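Side-chain contacts in unsaturated glucuronyl hydrolase (Streptococcus agalactiae, PDB 2ZZR), which hydrolyses unsaturated disaccharides of hyaluronan, chondroitin and heparin, releasing the 4,5-unsaturated uronic acid: residues Y81-D86 against R388-W393; G154-A159 against F220-E225; F184-T189 against K193-A198; L257-R260 against Q266-I269; S305-A310 against R340-Q345. One frame throughout, in Å; residues are numbered along the deposited sequence. Where two conformers were deposited one is given.

Contact 1 of 5, residues Y81-D86 against R388-W393; sequences YEYNQD and RFYKDW
OE1 of E82 is gripped by two groups, the indole N-H of W393 and the hydroxyl of Y396. W393 NE1 donates to E82 OE1 at 2.9 Å, with a bent N-H...O angle of 143°. The oxygen lies almost in the indole plane. From the carboxylate side, the indole comes from above the plane. The second oxygen, E82 OE2, forms a salt bridge with K391 NZ at 2.9 Å. The ammonium arrives on the anti side of the carboxylate, a little out of its plane. K391 is the first residue to leave the helical path at the end of helix 376-390. Its chain bends at chi3 (-75°), which brings NZ to the E82 carboxylate. A water bridges the same two residues: it donates to E82 O at 2.9 Å and accepts from K391 NZ at 3.0 Å.

Beside this polar group, the edge of the Y83 ring meets the Y390 ring obliquely. Y83 CE1 lies 3.5 Å from Y390 CE2, and the planes are inclined by 55°. Both hydroxyls turn to helix 25-46, Y83 OH to E33 and Y390 OH to E29. The contact joins two helix C-terminal ends at the surface of the barrel. With a lysine on one oxygen and two neutral groups on the other, the E82 carboxylate is probably ionised and held in a fixed rotation.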
# COMPACT_ATOMS: atom_id res chain seq x y z
N TYR A 81 17.83 -4.63 -4.76
CA TYR A 81 18.70 -4.39 -5.91
C TYR A 81 19.15 -2.93 -6.01
O TYR A 81 20.30 -2.66 -6.36
CB TYR A 81 18.02 -4.83 -7.21
CG TYR A 81 18.83 -4.55 -8.45
CD1 TYR A 81 18.46 -3.56 -9.35
CD2 TYR A 81 20.00 -5.28 -8.72
CE1 TYR A 81 19.21 -3.29 -10.49
CE2 TYR A 81 20.75 -5.03 -9.85
CZ TYR A 81 20.36 -4.04 -10.73
OH TYR A 81 21.11 -3.78 -11.85
N GLU A 82 18.25 -2.00 -5.71
CA GLU A 82 18.62 -0.59 -5.66
C GLU A 82 19.65 -0.31 -4.58
O GLU A 82 20.49 0.58 -4.74
CB GLU A 82 17.39 0.28 -5.43
CG GLU A 82 16.42 0.23 -6.59
CD GLU A 82 15.51 1.42 -6.61
OE1 GLU A 82 14.28 1.23 -6.70
OE2 GLU A 82 16.03 2.55 -6.53
N TYR A 83 19.57 -1.07 -3.49
CA TYR A 83 20.48 -0.89 -2.38
C TYR A 83 21.89 -1.40 -2.66
O TYR A 83 22.86 -0.73 -2.32
CB TYR A 83 19.93 -1.56 -1.12
CG TYR A 83 20.83 -1.39 0.09
CD1 TYR A 83 20.87 -0.18 0.79
CD2 TYR A 83 21.65 -2.43 0.53
CE1 TYR A 83 21.68 -0.01 1.89
CE2 TYR A 83 22.47 -2.28 1.63
CZ TYR A 83 22.48 -1.06 2.31
OH TYR A 83 23.29 -0.90 3.40
N ASN A 84 22.01 -2.58 -3.28
CA ASN A 84 23.34 -3.19 -3.44
C ASN A 84 23.81 -3.52 -4.87
O ASN A 84 24.93 -4.02 -5.05
CB ASN A 84 23.51 -4.40 -2.49
CG ASN A 84 22.69 -5.62 -2.91
OD1 ASN A 84 22.56 -6.58 -2.14
ND2 ASN A 84 22.16 -5.61 -4.12
N GLN A 85 22.96 -3.24 -5.86
CA GLN A 85 23.29 -3.45 -7.28
C GLN A 85 23.77 -4.88 -7.61
O GLN A 85 24.57 -5.07 -8.54
CB GLN A 85 24.31 -2.40 -7.77
CG GLN A 85 23.87 -0.94 -7.63
CD GLN A 85 24.06 -0.38 -6.22
OE1 GLN A 85 25.05 -0.66 -5.54
NE2 GLN A 85 23.10 0.42 -5.77
N ASP A 86 23.28 -5.86 -6.87
CA ASP A 86 23.65 -7.27 -7.08
C ASP A 86 22.88 -7.83 -8.27
O ASP A 86 21.65 -7.94 -8.24
CB ASP A 86 23.37 -8.09 -5.81
CG ASP A 86 23.80 -9.56 -5.92
OD1 ASP A 86 24.39 -9.98 -6.94
OD2 ASP A 86 23.55 -10.31 -4.95
N ARG A 388 13.13 4.55 1.17
CA ARG A 388 12.71 5.96 1.13
C ARG A 388 13.57 6.85 2.03
O ARG A 388 13.99 7.93 1.62
CB ARG A 388 11.24 6.11 1.54
CG ARG A 388 10.24 5.89 0.40
CD ARG A 388 8.81 5.90 0.95
NE ARG A 388 7.82 5.90 -0.13
CZ ARG A 388 7.41 6.99 -0.78
NH1 ARG A 388 7.90 8.19 -0.45
NH2 ARG A 388 6.52 6.89 -1.75
N PHE A 389 13.82 6.39 3.25
CA PHE A 389 14.59 7.17 4.23
C PHE A 389 16.06 7.26 3.84
O PHE A 389 16.72 8.27 4.10
CB PHE A 389 14.46 6.53 5.61
CG PHE A 389 13.29 7.01 6.41
CD1 PHE A 389 12.00 6.96 5.88
CD2 PHE A 389 13.46 7.49 7.70
CE1 PHE A 389 10.90 7.39 6.63
CE2 PHE A 389 12.38 7.92 8.46
CZ PHE A 389 11.10 7.87 7.92
N TYR A 390 16.55 6.19 3.23
CA TYR A 390 17.97 5.99 2.98
C TYR A 390 18.50 6.70 1.73
O TYR A 390 19.66 7.15 1.70
CB TYR A 390 18.27 4.49 2.88
CG TYR A 390 19.74 4.17 2.90
CD1 TYR A 390 20.46 4.24 4.10
CD2 TYR A 390 20.41 3.80 1.74
CE1 TYR A 390 21.82 3.94 4.13
CE2 TYR A 390 21.77 3.51 1.76
CZ TYR A 390 22.46 3.58 2.95
OH TYR A 390 23.80 3.27 2.98
N LYS A 391 17.68 6.79 0.70
CA LYS A 391 18.12 7.39 -0.55
C LYS A 391 17.04 8.31 -1.08
O LYS A 391 15.98 8.43 -0.48
CB LYS A 391 18.46 6.30 -1.58
CG LYS A 391 17.28 5.47 -2.06
CD LYS A 391 17.70 4.40 -3.06
CE LYS A 391 17.99 5.01 -4.43
NZ LYS A 391 18.30 3.97 -5.45
N ASP A 392 17.34 8.98 -2.19
CA ASP A 392 16.31 9.70 -2.92
C ASP A 392 15.68 8.68 -3.85
O ASP A 392 16.16 8.46 -4.96
CB ASP A 392 16.91 10.88 -3.70
CG ASP A 392 15.88 11.60 -4.56
OD1 ASP A 392 16.28 12.24 -5.55
OD2 ASP A 392 14.66 11.52 -4.27
N TRP A 393 14.62 8.03 -3.38
CA TRP A 393 14.06 6.89 -4.10
C TRP A 393 13.09 7.31 -5.20
O TRP A 393 12.14 8.06 -4.96
CB TRP A 393 13.41 5.90 -3.13
CG TRP A 393 12.80 4.71 -3.83
CD1 TRP A 393 13.46 3.79 -4.59
CD2 TRP A 393 11.42 4.33 -3.82
NE1 TRP A 393 12.56 2.85 -5.07
CE2 TRP A 393 11.31 3.16 -4.61
CE3 TRP A 393 10.26 4.85 -3.23
CZ2 TRP A 393 10.09 2.50 -4.83
CZ3 TRP A 393 9.05 4.20 -3.44
CH2 TRP A 393 8.97 3.03 -4.23
O HOH W 1 20.83 3.30 -3.92

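Contact 2 of 5, residues G154-A159 against F220-E225; sequences GGFIQA and FYFDPE
F156 and F222 lay their rings face to face in an offset stack, which is the tight part of this contact. The centroids are 4.6 Å apart and the planes differ by 19°. Each ring is displaced toward the rim of the other. F156 CE1 sits 3.7 Å from F222 CD1, and the same atom is 3.7 Å from F222 CB. The two side chains slide past each other in opposite directions. F156 has CG between its backbone N and carbonyl carbon (chi1 68°), and this swings the ring back alongside G154. The pair is buried. Y169 meets F156 edge-to-face, L171 touches both side chains, and helix 192-209 adds H201 to F156 and N208 to F222.

The other side is looser. G154 is partly exposed and approaches F222 most closely with its CA, 4.2 Å from F222 CD2. Beyond F222 the chain leaves the strand. D223 has its CB directed away from the 154-159 segment, and D223 OD1 accepts from E225 N at 2.8 Å. This is an Asx turn, and E225 beside it is exposed. No hydrogen bond crosses between the two segments, so the join is made by rings and not by strand pairing. It packs the small hairpin 150-151/156-157 against the three-stranded antiparallel sheet that includes 219-222. G155, with its positive phi, and F156 both face Q151, the geometry of a G1 beta bulge.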
# COMPACT_ATOMS: atom_id res chain seq x y z
N GLY A 154 -20.99 6.36 -12.05
CA GLY A 154 -20.32 6.45 -10.75
C GLY A 154 -18.86 6.85 -10.91
O GLY A 154 -18.28 7.45 -10.01
N GLY A 155 -18.29 6.52 -12.07
CA GLY A 155 -16.91 6.89 -12.42
C GLY A 155 -15.86 6.25 -11.53
O GLY A 155 -15.00 6.93 -10.98
N PHE A 156 -15.94 4.93 -11.39
CA PHE A 156 -15.04 4.20 -10.51
C PHE A 156 -14.63 2.86 -11.12
O PHE A 156 -15.31 2.34 -12.02
CB PHE A 156 -15.69 3.97 -9.14
CG PHE A 156 -16.86 3.02 -9.19
CD1 PHE A 156 -18.13 3.49 -9.53
CD2 PHE A 156 -16.70 1.67 -8.89
CE1 PHE A 156 -19.22 2.62 -9.59
CE2 PHE A 156 -17.78 0.79 -8.95
CZ PHE A 156 -19.04 1.27 -9.29
N ILE A 157 -13.53 2.31 -10.63
CA ILE A 157 -13.07 0.98 -11.02
C ILE A 157 -13.74 -0.02 -10.09
O ILE A 157 -13.53 0.02 -8.87
CB ILE A 157 -11.53 0.85 -10.93
CG1 ILE A 157 -10.86 1.85 -11.89
CG2 ILE A 157 -11.08 -0.59 -11.24
CD1 ILE A 157 -9.40 2.10 -11.59
N GLN A 158 -14.55 -0.90 -10.66
CA GLN A 158 -15.28 -1.88 -9.87
C GLN A 158 -14.36 -2.97 -9.33
O GLN A 158 -13.50 -3.49 -10.06
CB GLN A 158 -16.43 -2.51 -10.66
CG GLN A 158 -17.42 -3.28 -9.77
CD GLN A 158 -18.45 -4.08 -10.54
OE1 GLN A 158 -18.88 -5.16 -10.09
NE2 GLN A 158 -18.86 -3.58 -11.69
N ALA A 159 -14.54 -3.30 -8.06
CA ALA A 159 -13.83 -4.40 -7.42
C ALA A 159 -14.25 -5.74 -8.04
O ALA A 159 -15.21 -5.79 -8.82
CB ALA A 159 -14.10 -4.39 -5.92
N PHE A 220 -17.43 0.78 -0.92
CA PHE A 220 -18.53 1.71 -1.15
C PHE A 220 -19.33 1.32 -2.39
O PHE A 220 -18.76 1.18 -3.47
CB PHE A 220 -18.07 3.17 -1.23
CG PHE A 220 -19.15 4.15 -0.85
CD1 PHE A 220 -19.21 4.65 0.44
CD2 PHE A 220 -20.13 4.52 -1.76
CE1 PHE A 220 -20.23 5.53 0.82
CE2 PHE A 220 -21.14 5.40 -1.40
CZ PHE A 220 -21.20 5.90 -0.11
N TYR A 221 -20.64 1.16 -2.21
CA TYR A 221 -21.54 0.75 -3.28
C TYR A 221 -22.15 1.92 -4.03
O TYR A 221 -22.43 2.97 -3.44
CB TYR A 221 -22.69 -0.09 -2.70
CG TYR A 221 -22.28 -1.49 -2.32
CD1 TYR A 221 -21.79 -1.76 -1.04
CD2 TYR A 221 -22.40 -2.53 -3.23
CE1 TYR A 221 -21.42 -3.06 -0.69
CE2 TYR A 221 -22.03 -3.84 -2.88
CZ TYR A 221 -21.54 -4.09 -1.62
OH TYR A 221 -21.18 -5.37 -1.27
N PHE A 222 -22.37 1.72 -5.32
CA PHE A 222 -23.03 2.69 -6.18
C PHE A 222 -24.25 2.05 -6.84
O PHE A 222 -24.37 0.82 -6.89
CB PHE A 222 -22.06 3.21 -7.24
CG PHE A 222 -20.95 4.05 -6.67
CD1 PHE A 222 -19.83 3.45 -6.08
CD2 PHE A 222 -21.02 5.44 -6.71
CE1 PHE A 222 -18.81 4.23 -5.54
CE2 PHE A 222 -20.00 6.22 -6.17
CZ PHE A 222 -18.89 5.61 -5.58
N ASP A 223 -25.15 2.89 -7.34
CA ASP A 223 -26.30 2.41 -8.11
C ASP A 223 -25.91 2.25 -9.58
O ASP A 223 -25.53 3.23 -10.23
CB ASP A 223 -27.48 3.38 -7.94
CG ASP A 223 -28.79 2.83 -8.50
OD1 ASP A 223 -28.81 2.40 -9.67
OD2 ASP A 223 -29.80 2.85 -7.77
N PRO A 224 -26.00 1.02 -10.12
CA PRO A 224 -25.59 0.78 -11.51
C PRO A 224 -26.45 1.49 -12.56
O PRO A 224 -25.99 1.68 -13.68
CB PRO A 224 -25.68 -0.74 -11.66
CG PRO A 224 -26.59 -1.19 -10.59
CD PRO A 224 -26.43 -0.22 -9.45
N GLU A 225 -27.67 1.86 -12.19
CA GLU A 225 -28.58 2.56 -13.11
C GLU A 225 -28.31 4.07 -13.16
O GLU A 225 -28.22 4.64 -14.25
CB GLU A 225 -30.05 2.30 -12.75
CG GLU A 225 -30.44 0.82 -12.67
CD GLU A 225 -30.01 0.02 -13.89
OE1 GLU A 225 -30.25 0.48 -15.03
OE2 GLU A 225 -29.44 -1.08 -13.71

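Contact 3 of 5, residues F184-T189 against K193-A198; sequences FAYEQT and KYRQVA
A185 and Y194 meet inside an antiparallel helical hairpin, in which helix 180-189 is followed after a short turn by helix 192-209. Such paired helices build the alpha barrel of this family. The local axes approach to 8.1 Å, with 159° between their directions. Y194 has CG anti to its carbonyl carbon (chi1 -68°), and the ring therefore reaches across to the partner helix. A185 CB stands almost centrally over one face of it, 3.5 Å from the centroid of the Y194 ring, in a CH-pi contact. The Y194 hydroxyl continues to D144 on helix 133-147.

One residue along each helix, Y186 and R195 run side by side and point the same way. R195 is extended from CG to NE. Its CB and CD lie along one face of the Y186 ring, with R195 CD 4.0 Å from the Y186 ring centroid. The guanidinium goes on to the carbonyl of K261.

T189 sits at the edge of the Y194 ring, with T189 OG1 3.2 Å from Y194 CE1. A chi1 of 64° turns this hydroxyl back to its own helix. T189 OG1 donates to A185 O at 2.7 Å, from the face of that carbonyl opposite to the one used by T189 N.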
# COMPACT_ATOMS: atom_id res chain seq x y z
N PHE A 184 0.63 6.14 -14.71
CA PHE A 184 1.84 5.74 -15.45
C PHE A 184 1.52 5.51 -16.93
O PHE A 184 2.22 6.02 -17.81
CB PHE A 184 2.48 4.49 -14.83
CG PHE A 184 3.65 3.97 -15.63
CD1 PHE A 184 4.92 4.51 -15.45
CD2 PHE A 184 3.48 2.95 -16.56
CE1 PHE A 184 6.01 4.03 -16.19
CE2 PHE A 184 4.56 2.47 -17.31
CZ PHE A 184 5.83 3.01 -17.11
N ALA A 185 0.46 4.75 -17.19
CA ALA A 185 0.04 4.48 -18.57
C ALA A 185 -0.27 5.77 -19.32
O ALA A 185 0.08 5.90 -20.50
CB ALA A 185 -1.15 3.53 -18.61
N TYR A 186 -0.89 6.73 -18.64
CA TYR A 186 -1.14 8.04 -19.23
C TYR A 186 0.17 8.73 -19.63
O TYR A 186 0.29 9.25 -20.75
CB TYR A 186 -1.93 8.95 -18.28
CG TYR A 186 -1.88 10.40 -18.70
CD1 TYR A 186 -2.55 10.83 -19.85
CD2 TYR A 186 -1.14 11.33 -17.98
CE1 TYR A 186 -2.49 12.16 -20.25
CE2 TYR A 186 -1.07 12.66 -18.37
CZ TYR A 186 -1.75 13.07 -19.51
OH TYR A 186 -1.69 14.39 -19.88
N GLU A 187 1.14 8.73 -18.72
CA GLU A 187 2.42 9.40 -18.96
C GLU A 187 3.19 8.77 -20.12
O GLU A 187 3.85 9.48 -20.89
CB GLU A 187 3.27 9.40 -17.68
CG GLU A 187 2.71 10.31 -16.60
CD GLU A 187 3.40 10.15 -15.26
OE1 GLU A 187 4.23 9.23 -15.10
OE2 GLU A 187 3.12 10.97 -14.36
N GLN A 188 3.09 7.45 -20.25
CA GLN A 188 3.82 6.71 -21.29
C GLN A 188 3.19 6.81 -22.68
O GLN A 188 3.90 6.84 -23.69
CB GLN A 188 3.97 5.24 -20.89
CG GLN A 188 4.82 5.01 -19.65
CD GLN A 188 6.23 5.57 -19.78
OE1 GLN A 188 6.92 5.32 -20.77
NE2 GLN A 188 6.67 6.32 -18.77
N THR A 189 1.87 6.86 -22.72
CA THR A 189 1.13 6.76 -23.99
C THR A 189 0.54 8.09 -24.46
O THR A 189 0.30 8.27 -25.66
CB THR A 189 -0.03 5.74 -23.90
OG1 THR A 189 -0.99 6.20 -22.94
CG2 THR A 189 0.48 4.35 -23.50
N LYS A 193 -7.53 8.84 -21.60
CA LYS A 193 -8.53 7.95 -20.99
C LYS A 193 -8.02 7.33 -19.70
O LYS A 193 -8.76 7.20 -18.73
CB LYS A 193 -8.98 6.87 -21.97
CG LYS A 193 -9.82 7.39 -23.13
CD LYS A 193 -10.08 6.31 -24.16
CE LYS A 193 -10.78 6.87 -25.40
NZ LYS A 193 -10.80 5.86 -26.51
N TYR A 194 -6.73 6.97 -19.68
CA TYR A 194 -6.09 6.43 -18.49
C TYR A 194 -6.20 7.41 -17.32
O TYR A 194 -6.55 7.02 -16.20
CB TYR A 194 -4.62 6.13 -18.74
CG TYR A 194 -4.31 5.00 -19.70
CD1 TYR A 194 -3.55 5.24 -20.84
CD2 TYR A 194 -4.75 3.70 -19.45
CE1 TYR A 194 -3.24 4.21 -21.73
CE2 TYR A 194 -4.44 2.66 -20.34
CZ TYR A 194 -3.68 2.92 -21.47
OH TYR A 194 -3.36 1.92 -22.35
N ARG A 195 -5.87 8.67 -17.59
CA ARG A 195 -5.88 9.71 -16.57
C ARG A 195 -7.31 10.01 -16.11
O ARG A 195 -7.55 10.16 -14.91
CB ARG A 195 -5.20 10.99 -17.09
CG ARG A 195 -5.07 12.06 -16.01
CD ARG A 195 -4.31 13.31 -16.45
NE ARG A 195 -3.93 14.09 -15.27
CZ ARG A 195 -4.73 14.94 -14.63
NH1 ARG A 195 -5.97 15.15 -15.07
NH2 ARG A 195 -4.30 15.58 -13.55
N GLN A 196 -8.24 10.09 -17.05
CA GLN A 196 -9.65 10.35 -16.74
C GLN A 196 -10.22 9.32 -15.78
O GLN A 196 -10.88 9.68 -14.81
CB GLN A 196 -10.49 10.43 -18.02
CG GLN A 196 -10.21 11.69 -18.83
CD GLN A 196 -10.77 11.65 -20.25
OE1 GLN A 196 -11.06 10.58 -20.80
NE2 GLN A 196 -10.89 12.82 -20.85
N VAL A 197 -9.96 8.04 -16.04
CA VAL A 197 -10.41 6.96 -15.16
C VAL A 197 -9.78 7.08 -13.77
O VAL A 197 -10.47 6.97 -12.75
CB VAL A 197 -10.13 5.58 -15.78
CG1 VAL A 197 -10.27 4.46 -14.75
CG2 VAL A 197 -11.07 5.33 -16.95
N ALA A 198 -8.47 7.32 -13.72
CA ALA A 198 -7.76 7.48 -12.45
C ALA A 198 -8.33 8.64 -11.62
O ALA A 198 -8.61 8.50 -10.43
CB ALA A 198 -6.26 7.66 -12.68

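Contact 4 of 5, residues L257-R260 against Q266-I269; sequences LSYR and QQII
Y259 receives Q267 and I268 from the facing helix. The Q267 amide passes beside the tyrosine backbone and ring. Q267 OE1 is 3.3 Å from Y259 CA and 3.4 Å from Y259 CD1, with the amide and ring planes 56° apart. I268 lies over one ring face. I268 CG1 is 4.2 Å from the centroid of the Y259 ring, a CH-pi contact, and I268 CD1 reaches 3.6 Å from Y259 OH. Y259 CG is anti to its backbone N (chi1 174°), and this torsion points the ring at I268 on the partner helix. Next to Y259 in the chain, S258 CB meets Q267 NE2 at 3.8 Å.

No hydrogen bond crosses between the segments. Instead, Q267 OE1 is held from its own side by the backbone N of D264. S258 OG bonds to Q180 and to G254 O. Y320 meets the Y259 ring edge-to-face. The contact joins the end of helix 245-262 to the start of helix 265-280. M317 of helix 304-318 touches both Y259 and I268, and F202 of helix 192-209 touches S258 and Q267.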
# COMPACT_ATOMS: atom_id res chain seq x y z
N LEU A 257 0.02 9.75 -3.21
CA LEU A 257 0.42 9.17 -4.50
C LEU A 257 -0.38 9.80 -5.65
O LEU A 257 0.19 10.21 -6.66
CB LEU A 257 0.26 7.65 -4.50
CG LEU A 257 1.30 6.85 -3.71
CD1 LEU A 257 0.91 5.39 -3.69
CD2 LEU A 257 2.69 7.02 -4.33
N SER A 258 -1.69 9.91 -5.46
CA SER A 258 -2.55 10.55 -6.46
C SER A 258 -2.31 12.05 -6.57
O SER A 258 -2.39 12.63 -7.66
CB SER A 258 -4.02 10.28 -6.15
OG SER A 258 -4.26 8.89 -6.15
N TYR A 259 -2.01 12.68 -5.43
CA TYR A 259 -1.70 14.11 -5.41
C TYR A 259 -0.54 14.46 -6.35
O TYR A 259 -0.57 15.51 -7.01
CB TYR A 259 -1.41 14.59 -3.98
CG TYR A 259 -0.96 16.04 -3.94
CD1 TYR A 259 -1.89 17.08 -3.94
CD2 TYR A 259 0.40 16.36 -3.92
CE1 TYR A 259 -1.47 18.41 -3.91
CE2 TYR A 259 0.82 17.69 -3.90
CZ TYR A 259 -0.11 18.70 -3.90
OH TYR A 259 0.31 20.01 -3.88
N ARG A 260 0.47 13.60 -6.41
CA ARG A 260 1.59 13.82 -7.34
C ARG A 260 1.09 14.16 -8.73
O ARG A 260 1.64 15.02 -9.41
CB ARG A 260 2.44 12.57 -7.50
CG ARG A 260 3.13 12.04 -6.27
CD ARG A 260 3.85 10.74 -6.63
NE ARG A 260 2.91 9.71 -7.10
CZ ARG A 260 3.23 8.69 -7.88
NH1 ARG A 260 4.48 8.52 -8.31
NH2 ARG A 260 2.30 7.82 -8.25
N GLN A 266 -7.06 20.05 -2.12
CA GLN A 266 -8.07 19.30 -1.35
C GLN A 266 -7.52 17.94 -0.89
O GLN A 266 -7.94 17.41 0.14
CB GLN A 266 -9.32 19.07 -2.18
CG GLN A 266 -10.09 20.31 -2.56
CD GLN A 266 -11.33 19.98 -3.34
OE1 GLN A 266 -11.25 19.45 -4.46
NE2 GLN A 266 -12.48 20.30 -2.78
N GLN A 267 -6.60 17.38 -1.67
CA GLN A 267 -5.99 16.10 -1.33
C GLN A 267 -5.06 16.20 -0.13
O GLN A 267 -4.96 15.27 0.68
CB GLN A 267 -5.25 15.52 -2.53
CG GLN A 267 -6.16 15.20 -3.70
CD GLN A 267 -5.39 14.84 -4.95
OE1 GLN A 267 -4.61 15.64 -5.46
NE2 GLN A 267 -5.62 13.63 -5.48
N ILE A 268 -4.35 17.32 -0.01
CA ILE A 268 -3.51 17.56 1.15
C ILE A 268 -4.38 17.65 2.42
O ILE A 268 -4.05 17.07 3.45
CB ILE A 268 -2.62 18.82 0.96
CG1 ILE A 268 -1.45 18.48 0.02
CG2 ILE A 268 -2.10 19.34 2.31
CD1 ILE A 268 -0.61 19.68 -0.40
N ILE A 269 -5.51 18.35 2.32
CA ILE A 269 -6.42 18.45 3.47
C ILE A 269 -7.01 17.07 3.82
O ILE A 269 -7.07 16.71 5.01
CB ILE A 269 -7.53 19.51 3.23
CG1 ILE A 269 -6.91 20.92 3.10
CG2 ILE A 269 -8.57 19.49 4.36
CD1 ILE A 269 -5.94 21.32 4.20

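Contact 5 of 5, residues S305-A310 against R340-Q345; sequences SATATA and RSLIEQ
L342 puts CD1 against A308, and the T307 methyl meets both of its branches, packing two helices of the alpha barrel, 304-318 and 328-346. The contact is small, buried and wholly apolar. L342 CG is anti to its carbonyl carbon (chi1 -67°), which sends the isobutyl group across to the other helix. CD1 does most of the touching. L342 CD1 lies 3.8 Å from A308 CA, against the helix backbone, and 4.0 Å from A308 CB. T307 crosses the leucine obliquely. Its methyl T307 CG2 stands 4.1 Å from L342 CD1 and 4.2 Å from L342 CD2. The T307 hydroxyl has its own partner in S288 OG. Y381 of helix 376-390 touches A308, and M338 touches T307.

Each helix is also tied within itself. R340 and E344, one turn apart, form a salt bridge, and R340 NH1 also reaches E27. On the other helix, T309 OG1 donates to S305 O at 2.7 Å.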
# COMPACT_ATOMS: atom_id res chain seq x y z
N SER A 305 1.63 -4.05 9.02
CA SER A 305 1.56 -3.68 7.60
C SER A 305 0.85 -2.34 7.40
O SER A 305 1.18 -1.60 6.48
CB SER A 305 0.92 -4.78 6.73
OG SER A 305 -0.49 -4.86 6.91
N ALA A 306 -0.12 -2.05 8.27
CA ALA A 306 -0.84 -0.77 8.22
C ALA A 306 0.11 0.37 8.57
O ALA A 306 0.10 1.42 7.93
CB ALA A 306 -2.02 -0.79 9.19
N THR A 307 0.95 0.13 9.58
CA THR A 307 1.91 1.14 10.03
C THR A 307 3.02 1.36 8.98
O THR A 307 3.37 2.51 8.69
CB THR A 307 2.45 0.78 11.44
OG1 THR A 307 1.35 0.84 12.37
CG2 THR A 307 3.51 1.78 11.89
N ALA A 308 3.52 0.28 8.38
CA ALA A 308 4.52 0.40 7.31
C ALA A 308 3.98 1.22 6.14
O ALA A 308 4.66 2.12 5.63
CB ALA A 308 4.96 -0.97 6.83
N THR A 309 2.74 0.93 5.74
CA THR A 309 2.07 1.64 4.64
C THR A 309 1.88 3.13 4.97
O THR A 309 2.14 4.00 4.12
CB THR A 309 0.72 0.95 4.31
OG1 THR A 309 0.98 -0.43 4.02
CG2 THR A 309 0.05 1.58 3.10
N ALA A 310 1.46 3.42 6.20
CA ALA A 310 1.29 4.81 6.64
C ALA A 310 2.61 5.59 6.65
O ALA A 310 2.64 6.78 6.32
CB ALA A 310 0.62 4.86 8.02
N ARG A 340 10.97 3.63 13.51
CA ARG A 340 11.88 3.17 14.56
C ARG A 340 11.30 1.97 15.30
O ARG A 340 11.98 0.96 15.49
CB ARG A 340 12.21 4.28 15.56
CG ARG A 340 13.14 3.81 16.69
CD ARG A 340 13.48 4.90 17.69
NE ARG A 340 14.33 5.95 17.11
CZ ARG A 340 15.62 5.82 16.82
NH1 ARG A 340 16.25 4.67 17.03
NH2 ARG A 340 16.29 6.84 16.31
N SER A 341 10.03 2.08 15.70
CA SER A 341 9.35 0.98 16.38
C SER A 341 9.29 -0.28 15.52
O SER A 341 9.52 -1.39 16.02
CB SER A 341 7.95 1.38 16.83
OG SER A 341 8.02 2.22 17.96
N LEU A 342 8.99 -0.12 14.22
CA LEU A 342 8.98 -1.28 13.33
C LEU A 342 10.35 -1.96 13.30
O LEU A 342 10.45 -3.18 13.46
CB LEU A 342 8.53 -0.89 11.92
CG LEU A 342 7.07 -0.45 11.75
CD1 LEU A 342 6.80 -0.10 10.30
CD2 LEU A 342 6.08 -1.52 12.23
N ILE A 343 11.41 -1.17 13.13
CA ILE A 343 12.77 -1.68 13.07
C ILE A 343 13.15 -2.39 14.37
O ILE A 343 13.67 -3.51 14.34
CB ILE A 343 13.80 -0.54 12.79
CG1 ILE A 343 13.63 0.00 11.37
CG2 ILE A 343 15.23 -1.04 12.99
CD1 ILE A 343 14.30 1.36 11.15
N GLU A 344 12.88 -1.73 15.49
CA GLU A 344 13.42 -2.16 16.79
C GLU A 344 12.58 -3.24 17.48
O GLU A 344 13.11 -3.99 18.31
CB GLU A 344 13.59 -0.96 17.72
CG GLU A 344 14.66 0.02 17.26
CD GLU A 344 14.85 1.19 18.22
OE1 GLU A 344 14.08 1.31 19.20
OE2 GLU A 344 15.78 2.00 17.99
N GLN A 345 11.30 -3.30 17.16
CA GLN A 345 10.39 -4.18 17.91
C GLN A 345 9.65 -5.20 17.07
O GLN A 345 9.17 -6.21 17.60
CB GLN A 345 9.39 -3.35 18.73
CG GLN A 345 10.00 -2.45 19.82
CD GLN A 345 10.82 -3.22 20.85
OE1 GLN A 345 11.93 -2.80 21.21
NE2 GLN A 345 10.28 -4.34 21.34

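Four contacts pack helices of the alpha barrel, while contact 2 joins strands at its margin. Contacts 1 and 2 lie on opposite sides of the chain centre, with their centres 39 Å apart. Contacts 2 and 3 touch directly, I157 CG1 to V197 CG1 at 3.9 Å. Contacts 3 and 4 come within about 6 Å at their nearest atoms. Helix 304-318 touches contact 4 through M317 and carries one side of contact 5. Contact 5 is close to the substrate site: the A308 side chain is about 9 Å from those of R246 and W250, which probably bind substrate. The F222 side chain of contact 2 is about 9 Å from G232, another such residue. Contacts 1 and 3 lie away from the catalytic and substrate-binding residues.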